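Local coordinates for protein DMATS type aromatic prenyltransferase (Streptomyces coelicolor, PDB 6ZS0) that probably transfers a dimethylallyl group to C5 of the indole ring of tryptophan, as a bacterial aromatic prenyltransferase with the ABBA-barrel fold, at residues A[37-42]-A[61-66]. Sequence-based numbering, arbitrary orientation. Where two conformers were deposited one is given.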
loop_
_atom_site.group_PDB
_atom_site.type_symbol
_atom_site.label_atom_id
_atom_site.label_comp_id
_atom_site.label_asym_id
_atom_site.label_seq_id
_atom_site.Cartn_x
_atom_site.Cartn_y
_atom_site.Cartn_z
ATOM N N ASP A 37 -7.278 -13.483 -11.040
ATOM C CA ASP A 37 -7.220 -12.965 -12.433
ATOM C C ASP A 37 -6.147 -11.870 -12.537
ATOM O O ASP A 37 -5.450 -11.843 -13.535
ATOM C CB ASP A 37 -8.575 -12.434 -12.912
ATOM C CG ASP A 37 -8.615 -12.155 -14.415
ATOM O OD1 ASP A 37 -8.424 -13.094 -15.210
ATOM O OD2 ASP A 37 -8.820 -10.994 -14.780
ATOM N N ALA A 38 -6.042 -11.012 -11.527
ATOM C CA ALA A 38 -5.051 -9.906 -11.472
ATOM C C ALA A 38 -3.622 -10.479 -11.485
ATOM O O ALA A 38 -2.774 -9.929 -12.174
ATOM C CB ALA A 38 -5.329 -9.048 -10.278
ATOM N N LEU A 39 -3.380 -11.583 -10.792
ATOM C CA LEU A 39 -2.041 -12.218 -10.755
ATOM C C LEU A 39 -1.700 -12.837 -12.110
ATOM O O LEU A 39 -0.483 -13.047 -12.369
ATOM C CB LEU A 39 -2.011 -13.286 -9.655
ATOM C CG LEU A 39 -1.886 -12.749 -8.230
ATOM C CD1 LEU A 39 -2.111 -13.850 -7.212
ATOM C CD2 LEU A 39 -0.518 -12.100 -8.001
ATOM N N GLY A 40 -2.704 -13.186 -12.918
ATOM C CA GLY A 40 -2.520 -13.858 -14.206
ATOM C C GLY A 40 -1.672 -15.113 -14.054
ATOM O O GLY A 40 -1.877 -15.890 -13.131
ATOM N N PRO A 41 -0.691 -15.343 -14.941
ATOM C CA PRO A 41 0.006 -16.630 -14.989
ATOM C C PRO A 41 0.647 -17.049 -13.670
ATOM O O PRO A 41 0.642 -18.259 -13.329
ATOM C CB PRO A 41 1.065 -16.355 -16.060
ATOM C CG PRO A 41 0.354 -15.431 -16.977
ATOM C CD PRO A 41 -0.258 -14.440 -16.016
ATOM N N VAL A 42 1.182 -16.090 -12.906
ATOM C CA VAL A 42 1.959 -16.420 -11.675
ATOM C C VAL A 42 1.027 -16.940 -10.580
ATOM O O VAL A 42 1.560 -17.499 -9.621
ATOM C CB VAL A 42 2.823 -15.258 -11.138
ATOM C CG1 VAL A 42 3.764 -14.728 -12.195
ATOM C CG2 VAL A 42 2.000 -14.136 -10.532
ATOM N N HIS A 61 9.311 -10.588 -1.568
ATOM C CA HIS A 61 9.016 -10.608 -3.023
ATOM C C HIS A 61 7.691 -11.316 -3.281
ATOM O O HIS A 61 7.479 -11.723 -4.445
ATOM C CB HIS A 61 10.151 -11.226 -3.816
ATOM C CG HIS A 61 11.460 -10.606 -3.477
ATOM N ND1 HIS A 61 11.722 -9.270 -3.720
ATOM C CD2 HIS A 61 12.544 -11.097 -2.838
ATOM C CE1 HIS A 61 12.969 -9.010 -3.313
ATOM N NE2 HIS A 61 13.479 -10.091 -2.787
ATOM N N THR A 62 6.808 -11.434 -2.290
ATOM C CA THR A 62 5.406 -11.812 -2.598
ATOM C C THR A 62 4.758 -10.652 -3.346
ATOM O O THR A 62 4.815 -9.517 -2.887
ATOM C CB THR A 62 4.601 -12.154 -1.348
ATOM O OG1 THR A 62 5.277 -13.140 -0.564
ATOM C CG2 THR A 62 3.228 -12.671 -1.717
ATOM N N PRO A 63 4.116 -10.852 -4.529
ATOM C CA PRO A 63 3.551 -9.722 -5.259
ATOM C C PRO A 63 2.136 -9.341 -4.848
ATOM O O PRO A 63 1.347 -8.889 -5.678
ATOM C CB PRO A 63 3.574 -10.247 -6.692
ATOM C CG PRO A 63 3.282 -11.714 -6.530
ATOM C CD PRO A 63 4.059 -12.115 -5.290
ATOM N N VAL A 64 1.831 -9.541 -3.562
ATOM C CA VAL A 64 0.542 -9.231 -2.929
ATOM C C VAL A 64 0.845 -8.694 -1.540
ATOM O O VAL A 64 1.747 -9.247 -0.895
ATOM C CB VAL A 64 -0.357 -10.463 -2.823
ATOM C CG1 VAL A 64 -1.717 -10.108 -2.260
ATOM C CG2 VAL A 64 -0.523 -11.177 -4.165
ATOM N N GLU A 65 0.088 -7.687 -1.137
ATOM C CA GLU A 65 0.118 -7.157 0.238
ATOM C C GLU A 65 -1.302 -6.792 0.603
ATOM O O GLU A 65 -2.078 -6.498 -0.279
ATOM C CB GLU A 65 1.029 -5.932 0.338
ATOM C CG GLU A 65 1.102 -5.348 1.749
ATOM C CD GLU A 65 1.929 -4.074 1.840
ATOM O OE1 GLU A 65 1.461 -3.034 1.322
ATOM O OE2 GLU A 65 3.048 -4.136 2.423
ATOM N N PHE A 66 -1.653 -6.909 1.865
ATOM C CA PHE A 66 -3.008 -6.555 2.327
ATOM C C PHE A 66 -2.938 -5.326 3.213
ATOM O O PHE A 66 -1.858 -4.981 3.730
ATOM C CB PHE A 66 -3.644 -7.696 3.101
ATOM C CG PHE A 66 -3.785 -8.946 2.273
ATOM C CD1 PHE A 66 -2.881 -9.992 2.405
ATOM C CD2 PHE A 66 -4.798 -9.052 1.333
ATOM C CE1 PHE A 66 -3.010 -11.146 1.643
ATOM C CE2 PHE A 66 -4.921 -10.200 0.565
ATOM C CZ PHE A 66 -4.039 -11.253 0.732
#
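Near the C-terminal end of helix 25-39, Leu39 comes closest to the 61-66 backbone at Pro63, with 8.2 Å between the two CA atoms, and no hydrogen bond crosses between the two segments. At Gly40 the backbone leaves helical geometry with a positive phi, while its N keeps a hydrogen bond to Asp37 O. One methyl group of Leu39, CD2, makes both close approaches: it lies 3.9 Å from CG2 of Val64 and 4.1 Å from CG of Pro63, meeting the proline ring at that carbon and the valine at one branch. The Leu39 side chain runs at about a right angle to both partners. With CG1 of Val64 anti to the backbone N (chi1 -176°), CG2 is the branch that meets Leu39. All three residues are buried, and the small apolar contact joins the C-terminal end of the helix to the start of strand 64-70, the first strand of the barrel. Thr10 of helix 6-20 packs against both Leu39 and Val64, and the neighbouring strand 77-82 adds Val82 beside Leu39 and Val80 beside Val64, part of the helix-to-barrel packing of the ABBA fold.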